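Local coordinates for acyl-CoA dehydrogenase (Bacillus anthracis, PDB 3OWA), which probably catalyses the FAD-dependent alpha,beta-dehydrogenation of acyl-CoA thioesters, passing the electrons on to an external acceptor, at residues Asn414-Phe422 with Gln490-Val500. Numbering follows the deposited sequence.
With FAD (flavin-adenine dinucleotide), chain E.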
ATOM      1  N   ASN A 414      -2.676  17.956   3.034  1.00 35.54           N
ATOM      2  CA  ASN A 414      -3.144  17.865   4.419  1.00 36.96           C
ATOM      3  C   ASN A 414      -2.016  17.854   5.441  1.00 38.16           C
ATOM      4  O   ASN A 414      -2.170  18.434   6.511  1.00 39.79           O
ATOM      5  CB  ASN A 414      -3.988  16.625   4.615  1.00 37.09           C
ATOM      6  CG  ASN A 414      -5.441  16.849   4.272  1.00 39.39           C
ATOM      7  OD1 ASN A 414      -5.899  16.504   3.197  1.00 42.02           O
ATOM      8  ND2 ASN A 414      -6.177  17.432   5.205  1.00 45.09           N
ATOM      9  N   ARG A 415      -0.895  17.208   5.121  1.00 37.67           N
ATOM     10  CA  ARG A 415       0.279  17.220   5.981  1.00 39.02           C
ATOM     11  C   ARG A 415       0.973  18.574   5.986  1.00 40.49           C
ATOM     12  O   ARG A 415       1.350  19.067   7.047  1.00 40.91           O
ATOM     13  CB  ARG A 415       1.301  16.140   5.584  1.00 38.40           C
ATOM     14  CG  ARG A 415       0.911  14.729   6.072  1.00 37.54           C
ATOM     15  CD  ARG A 415       1.814  13.664   5.409  1.00 42.26           C
ATOM     16  NE  ARG A 415       1.800  12.420   6.183  1.00 43.02           N
ATOM     17  CZ  ARG A 415       1.358  11.246   5.733  1.00 43.34           C
ATOM     18  NH1 ARG A 415       1.397  10.173   6.527  1.00 39.52           N
ATOM     19  NH2 ARG A 415       0.915  11.133   4.484  1.00 41.92           N
ATOM     20  N   LEU A 416       1.140  19.169   4.808  1.00 40.40           N
ATOM     21  CA  LEU A 416       1.856  20.428   4.686  1.00 42.45           C
ATOM     22  C   LEU A 416       1.188  21.591   5.411  1.00 43.52           C
ATOM     23  O   LEU A 416       1.861  22.500   5.864  1.00 44.49           O
ATOM     24  CB  LEU A 416       2.034  20.811   3.222  1.00 42.31           C
ATOM     25  CG  LEU A 416       2.969  19.939   2.416  1.00 42.42           C
ATOM     26  CD1 LEU A 416       2.801  20.338   0.960  1.00 43.13           C
ATOM     27  CD2 LEU A 416       4.414  20.187   2.883  1.00 43.98           C
ATOM     28  N   ILE A 417      -0.124  21.547   5.553  1.00 43.63           N
ATOM     29  CA  ILE A 417      -0.814  22.657   6.181  1.00 45.01           C
ATOM     30  C   ILE A 417      -0.822  22.590   7.705  1.00 44.74           C
ATOM     31  O   ILE A 417      -1.028  23.628   8.353  1.00 45.85           O
ATOM     32  CB  ILE A 417      -2.258  22.836   5.651  1.00 45.05           C
ATOM     33  CG1 ILE A 417      -3.135  21.623   6.002  1.00 46.43           C
ATOM     34  CG2 ILE A 417      -2.233  23.125   4.144  1.00 46.27           C
ATOM     35  CD1 ILE A 417      -4.489  21.656   5.300  1.00 47.94           C
ATOM     36  N   VAL A 418      -0.599  21.407   8.275  1.00 42.55           N
ATOM     37  CA  VAL A 418      -0.602  21.269   9.720  1.00 41.92           C
ATOM     38  C   VAL A 418       0.404  22.189  10.496  1.00 44.11           C
ATOM     39  O   VAL A 418      -0.007  22.936  11.411  1.00 43.98           O
ATOM     40  CB  VAL A 418      -0.538  19.770  10.178  1.00 41.46           C
ATOM     41  CG1 VAL A 418      -0.161  19.664  11.674  1.00 39.13           C
ATOM     42  CG2 VAL A 418      -1.878  19.081   9.926  1.00 39.61           C
ATOM     43  N   PRO A 419       1.709  22.146  10.159  1.00 44.77           N
ATOM     44  CA  PRO A 419       2.604  23.027  10.940  1.00 46.56           C
ATOM     45  C   PRO A 419       2.282  24.509  10.831  1.00 48.54           C
ATOM     46  O   PRO A 419       2.351  25.208  11.836  1.00 50.12           O
ATOM     47  CB  PRO A 419       3.979  22.755  10.341  1.00 46.31           C
ATOM     48  CG  PRO A 419       3.848  21.372   9.718  1.00 45.68           C
ATOM     49  CD  PRO A 419       2.459  21.340   9.179  1.00 43.83           C
ATOM     50  N   GLY A 420       1.929  24.981   9.640  1.00 49.69           N
ATOM     51  CA  GLY A 420       1.593  26.401   9.417  1.00 51.78           C
ATOM     52  C   GLY A 420       0.351  26.849  10.157  1.00 52.82           C
ATOM     53  O   GLY A 420       0.302  27.965  10.674  1.00 54.63           O
ATOM     54  N   THR A 421      -0.652  25.977  10.209  1.00 52.32           N
ATOM     55  CA  THR A 421      -1.836  26.194  11.031  1.00 53.25           C
ATOM     56  C   THR A 421      -1.489  26.383  12.516  1.00 55.27           C
ATOM     57  O   THR A 421      -2.018  27.303  13.162  1.00 55.90           O
ATOM     58  CB  THR A 421      -2.837  25.062  10.835  1.00 51.53           C
ATOM     59  OG1 THR A 421      -3.112  24.962   9.442  1.00 52.04           O
ATOM     60  CG2 THR A 421      -4.134  25.349  11.542  1.00 52.44           C
ATOM     61  N   PHE A 422      -0.600  25.545  13.051  1.00 56.24           N
ATOM     62  CA  PHE A 422      -0.087  25.757  14.411  1.00 58.72           C
ATOM     63  C   PHE A 422       0.567  27.126  14.574  1.00 61.87           C
ATOM     64  O   PHE A 422       0.265  27.853  15.525  1.00 63.11           O
ATOM     65  CB  PHE A 422       0.878  24.646  14.850  1.00 57.52           C
ATOM     66  CG  PHE A 422       0.192  23.460  15.442  1.00 53.29           C
ATOM     67  CD1 PHE A 422      -0.433  23.557  16.683  1.00 51.17           C
ATOM     68  CD2 PHE A 422       0.162  22.242  14.763  1.00 49.62           C
ATOM     69  CE1 PHE A 422      -1.084  22.466  17.254  1.00 50.20           C
ATOM     70  CE2 PHE A 422      -0.484  21.133  15.313  1.00 48.65           C
ATOM     71  CZ  PHE A 422      -1.113  21.241  16.574  1.00 49.13           C
ATOM     72  N   GLN A 490       9.601  21.308   2.539  1.00 37.58           N
ATOM     73  CA  GLN A 490       8.426  20.397   2.627  1.00 36.31           C
ATOM     74  C   GLN A 490       8.680  19.106   3.389  1.00 35.57           C
ATOM     75  O   GLN A 490       7.813  18.669   4.187  1.00 35.59           O
ATOM     76  CB  GLN A 490       7.861  20.112   1.244  1.00 33.85           C
ATOM     77  CG  GLN A 490       7.370  21.332   0.536  1.00 33.57           C
ATOM     78  CD  GLN A 490       6.550  20.967  -0.682  1.00 34.94           C
ATOM     79  OE1 GLN A 490       6.806  19.947  -1.327  1.00 32.35           O
ATOM     80  NE2 GLN A 490       5.566  21.794  -1.009  1.00 33.51           N
ATOM     81  N   GLU A 491       9.863  18.518   3.198  1.00 35.94           N
ATOM     82  CA  GLU A 491      10.210  17.246   3.873  1.00 37.14           C
ATOM     83  C   GLU A 491      10.145  17.376   5.386  1.00 38.09           C
ATOM     84  O   GLU A 491       9.628  16.484   6.058  1.00 37.72           O
ATOM     85  CB  GLU A 491      11.614  16.741   3.504  1.00 37.35           C
ATOM     86  CG  GLU A 491      11.827  16.511   2.022  1.00 38.53           C
ATOM     87  CD  GLU A 491      12.415  17.711   1.303  1.00 41.45           C
ATOM     88  OE1 GLU A 491      12.164  18.873   1.718  1.00 42.41           O
ATOM     89  OE2 GLU A 491      13.136  17.491   0.305  1.00 41.30           O
ATOM     90  N   ILE A 492      10.677  18.490   5.904  1.00 38.79           N
ATOM     91  CA  ILE A 492      10.630  18.823   7.321  1.00 39.89           C
ATOM     92  C   ILE A 492       9.199  19.039   7.815  1.00 39.20           C
ATOM     93  O   ILE A 492       8.834  18.537   8.881  1.00 38.52           O
ATOM     94  CB  ILE A 492      11.537  20.081   7.644  1.00 41.09           C
ATOM     95  CG1 ILE A 492      13.008  19.685   7.671  1.00 43.46           C
ATOM     96  CG2 ILE A 492      11.140  20.759   8.953  1.00 43.34           C
ATOM     97  CD1 ILE A 492      13.942  20.916   7.729  1.00 50.45           C
ATOM     98  N   LEU A 493       8.412  19.809   7.055  1.00 39.02           N
ATOM     99  CA  LEU A 493       7.007  20.085   7.410  1.00 39.89           C
ATOM    100  C   LEU A 493       6.220  18.789   7.586  1.00 38.70           C
ATOM    101  O   LEU A 493       5.408  18.660   8.498  1.00 39.29           O
ATOM    102  CB  LEU A 493       6.316  20.988   6.361  1.00 39.64           C
ATOM    103  CG  LEU A 493       6.848  22.418   6.208  1.00 42.67           C
ATOM    104  CD1 LEU A 493       6.232  23.096   4.987  1.00 41.89           C
ATOM    105  CD2 LEU A 493       6.572  23.229   7.471  1.00 44.40           C
ATOM    106  N   VAL A 494       6.474  17.833   6.703  1.00 38.32           N
ATOM    107  CA  VAL A 494       5.773  16.555   6.729  1.00 38.06           C
ATOM    108  C   VAL A 494       6.203  15.713   7.952  1.00 37.58           C
ATOM    109  O   VAL A 494       5.374  15.031   8.559  1.00 35.80           O
ATOM    110  CB  VAL A 494       5.986  15.811   5.407  1.00 38.23           C
ATOM    111  CG1 VAL A 494       5.647  14.327   5.550  1.00 41.01           C
ATOM    112  CG2 VAL A 494       5.113  16.446   4.341  1.00 38.91           C
ATOM    113  N   ASN A 495       7.485  15.790   8.333  1.00 37.45           N
ATOM    114  CA  ASN A 495       7.950  15.143   9.585  1.00 38.01           C
ATOM    115  C   ASN A 495       7.234  15.670  10.821  1.00 37.86           C
ATOM    116  O   ASN A 495       6.836  14.899  11.704  1.00 37.42           O
ATOM    117  CB  ASN A 495       9.478  15.280   9.777  1.00 39.39           C
ATOM    118  CG  ASN A 495      10.270  14.426   8.808  1.00 39.71           C
ATOM    119  OD1 ASN A 495       9.764  13.436   8.275  1.00 40.83           O
ATOM    120  ND2 ASN A 495      11.516  14.813   8.563  1.00 41.71           N
ATOM    121  N   ILE A 496       7.064  16.989  10.868  1.00 38.29           N
ATOM    122  CA  ILE A 496       6.411  17.638  11.980  1.00 38.48           C
ATOM    123  C   ILE A 496       4.943  17.224  11.981  1.00 37.56           C
ATOM    124  O   ILE A 496       4.411  16.840  13.015  1.00 38.64           O
ATOM    125  CB  ILE A 496       6.568  19.185  11.890  1.00 39.64           C
ATOM    126  CG1 ILE A 496       8.038  19.577  12.132  1.00 40.56           C
ATOM    127  CG2 ILE A 496       5.646  19.884  12.872  1.00 40.04           C
ATOM    128  CD1 ILE A 496       8.375  20.940  11.651  1.00 43.35           C
ATOM    129  N   ALA A 497       4.317  17.280  10.811  1.00 36.08           N
ATOM    130  CA  ALA A 497       2.926  16.841  10.651  1.00 35.70           C
ATOM    131  C   ALA A 497       2.728  15.397  11.065  1.00 35.86           C
ATOM    132  O   ALA A 497       1.729  15.084  11.709  1.00 37.54           O
ATOM    133  CB  ALA A 497       2.448  17.065   9.219  1.00 34.27           C
ATOM    134  N   ASP A 498       3.678  14.526  10.729  1.00 36.53           N
ATOM    135  CA  ASP A 498       3.608  13.107  11.115  1.00 36.80           C
ATOM    136  C   ASP A 498       3.787  12.930  12.623  1.00 36.85           C
ATOM    137  O   ASP A 498       3.113  12.092  13.237  1.00 35.38           O
ATOM    138  CB  ASP A 498       4.652  12.273  10.352  1.00 36.57           C
ATOM    139  CG  ASP A 498       4.392  12.242   8.822  1.00 42.73           C
ATOM    140  OD1 ASP A 498       3.252  12.551   8.383  1.00 45.89           O
ATOM    141  OD2 ASP A 498       5.324  11.894   8.044  1.00 47.65           O
ATOM    142  N   ILE A 499       4.688  13.721  13.220  1.00 36.25           N
ATOM    143  CA  ILE A 499       4.798  13.719  14.661  1.00 36.84           C
ATOM    144  C   ILE A 499       3.473  14.110  15.337  1.00 36.97           C
ATOM    145  O   ILE A 499       3.015  13.441  16.274  1.00 36.26           O
ATOM    146  CB  ILE A 499       5.972  14.620  15.190  1.00 37.62           C
ATOM    147  CG1 ILE A 499       7.304  14.006  14.793  1.00 37.42           C
ATOM    148  CG2 ILE A 499       5.863  14.762  16.724  1.00 38.14           C
ATOM    149  CD1 ILE A 499       8.516  14.904  15.020  1.00 38.94           C
ATOM    150  N   VAL A 500       2.873  15.202  14.873  1.00 37.22           N
ATOM    151  CA  VAL A 500       1.659  15.699  15.500  1.00 37.67           C
ATOM    152  C   VAL A 500       0.544  14.658  15.303  1.00 37.96           C
ATOM    153  O   VAL A 500      -0.263  14.403  16.223  1.00 38.36           O
ATOM    154  CB  VAL A 500       1.241  17.065  14.886  1.00 38.96           C
ATOM    155  CG1 VAL A 500      -0.125  17.526  15.438  1.00 39.06           C
ATOM    156  CG2 VAL A 500       2.353  18.126  15.118  1.00 39.20           C
TER
HETATM  157  PA  FAD E 601      -2.856  17.398  -8.251  1.00 34.51           P
HETATM  158  O1A FAD E 601      -2.433  17.602  -9.684  1.00 36.51           O
HETATM  159  O2A FAD E 601      -3.372  18.597  -7.541  1.00 37.89           O
HETATM  160  O5B FAD E 601      -1.693  16.738  -7.411  1.00 33.49           O
HETATM  161  C5B FAD E 601      -0.782  15.808  -7.942  1.00 31.42           C
HETATM  162  C4B FAD E 601       0.300  15.472  -6.926  1.00 34.34           C
HETATM  163  O4B FAD E 601       1.072  16.639  -6.599  1.00 33.92           O
HETATM  164  C3B FAD E 601      -0.311  14.948  -5.630  1.00 35.30           C
HETATM  165  O3B FAD E 601       0.528  13.975  -5.011  1.00 34.94           O
HETATM  166  C2B FAD E 601      -0.282  16.184  -4.766  1.00 35.75           C
HETATM  167  O2B FAD E 601      -0.250  15.882  -3.404  1.00 35.83           O
HETATM  168  C1B FAD E 601       1.006  16.833  -5.203  1.00 35.08           C
HETATM  169  N9A FAD E 601       0.997  18.267  -4.896  1.00 38.37           N
HETATM  170  C8A FAD E 601       0.115  19.214  -5.347  1.00 42.06           C
HETATM  171  N7A FAD E 601       0.448  20.414  -4.840  1.00 39.69           N
HETATM  172  C5A FAD E 601       1.552  20.258  -4.088  1.00 41.21           C
HETATM  173  C6A FAD E 601       2.342  21.165  -3.338  1.00 40.07           C
HETATM  174  N6A FAD E 601       2.101  22.482  -3.358  1.00 39.25           N
HETATM  175  N1A FAD E 601       3.425  20.670  -2.656  1.00 37.51           N
HETATM  176  C2A FAD E 601       3.746  19.322  -2.705  1.00 39.04           C
HETATM  177  N3A FAD E 601       2.992  18.436  -3.469  1.00 36.32           N
HETATM  178  C4A FAD E 601       1.906  18.895  -4.131  1.00 37.97           C
HETATM  179  N1  FAD E 601     -13.691  17.340  -6.632  1.00 32.81           N
HETATM  180  C2  FAD E 601     -14.849  18.037  -6.369  1.00 34.66           C
HETATM  181  O2  FAD E 601     -14.813  19.236  -6.196  1.00 37.59           O
HETATM  182  N3  FAD E 601     -16.079  17.414  -6.291  1.00 32.78           N
HETATM  183  C4  FAD E 601     -16.200  16.077  -6.496  1.00 33.01           C
HETATM  184  O4  FAD E 601     -17.329  15.569  -6.397  1.00 32.95           O
HETATM  185  C4X FAD E 601     -15.034  15.348  -6.755  1.00 34.88           C
HETATM  186  N5  FAD E 601     -15.133  13.993  -7.001  1.00 36.99           N
HETATM  187  C5X FAD E 601     -13.999  13.263  -7.324  1.00 34.82           C
HETATM  188  C6  FAD E 601     -14.138  11.892  -7.568  1.00 29.88           C
HETATM  189  C7  FAD E 601     -13.016  11.151  -7.923  1.00 30.34           C
HETATM  190  C7M FAD E 601     -13.164   9.671  -8.206  1.00 28.99           C
HETATM  191  C8  FAD E 601     -11.771  11.812  -8.020  1.00 30.94           C
HETATM  192  C8M FAD E 601     -10.498  11.113  -8.376  1.00 33.90           C
HETATM  193  C9  FAD E 601     -11.636  13.164  -7.726  1.00 30.86           C
HETATM  194  C9A FAD E 601     -12.739  13.907  -7.384  1.00 31.08           C
HETATM  195  N10 FAD E 601     -12.613  15.256  -7.089  1.00 32.87           N
HETATM  196  C10 FAD E 601     -13.767  15.984  -6.827  1.00 33.47           C
HETATM  197  C1' FAD E 601     -11.280  15.978  -7.234  1.00 35.46           C
HETATM  198  C2' FAD E 601     -10.202  15.516  -6.248  1.00 43.44           C
HETATM  199  O2' FAD E 601     -10.525  15.586  -4.878  1.00 46.29           O
HETATM  200  C3' FAD E 601      -8.669  15.935  -6.769  1.00 42.84           C
HETATM  201  O3' FAD E 601      -8.248  14.767  -7.381  1.00 32.97           O
HETATM  202  C4' FAD E 601      -7.829  16.318  -5.823  1.00 42.75           C
HETATM  203  O4' FAD E 601      -8.442  17.431  -5.176  1.00 45.33           O
HETATM  204  C5' FAD E 601      -6.348  16.528  -6.140  1.00 36.88           C
HETATM  205  O5' FAD E 601      -6.263  17.092  -7.423  1.00 32.67           O
HETATM  206  P   FAD E 601      -5.488  16.429  -8.632  1.00 33.68           P
HETATM  207  O1P FAD E 601      -6.077  15.046  -8.797  1.00 32.36           O
HETATM  208  O2P FAD E 601      -5.608  17.311  -9.842  1.00 33.61           O
HETATM  209  O3P FAD E 601      -3.979  16.223  -8.163  1.00 34.49           O
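Arg415 and Leu416 of helix 411-427 sit directly over Ala497 and Leu493 of helix 490-520; here the axes of 414-422 and 490-500 come within 7.7 Å and cross nearly at right angles, at 80°. The small Ala497 permits this approach: its CB lies 3.2 Å from Arg415 O. One turn on, Pro419 kinks the first helix, since its nitrogen has no hydrogen to give to the preceding turn, and its ring drops into the groove between Leu493 and Ile496, with CG 3.4 Å from Leu493 O and 3.9 Å from Ile496 CG2. Farther along, Val500 CG1 meets the edge of the Phe422 ring, 3.6 Å from CE2.

At the other flank Arg415 runs out extended from CG to NE, with CD against Val494 CG1, and forms a salt bridge to Asp498. Arg415 NE gives its hydrogen to the syn lone pair of Asp498 OD1 at 2.6 Å (159°), while the guanidinium and carboxylate planes stand almost perpendicular. NH1 makes a second salt bridge, to Glu370 of helix 358-383, so two acids share the charge of Arg415.

Leu416 reaches the cofactor end. Its CD2 rests on Gln490 CB, and its CD1 is 3.7 Å from both Gln490 NE2 and FAD N1A. Gln490 NE2 donates to N1A of the adenine at 2.9 Å, while OE1 accepts from Leu306 N of the second subunit. This crossing in the helical C-terminal part of the acyl-CoA dehydrogenase fold thus helps form the adenine end of the FAD pocket at the dimer interface.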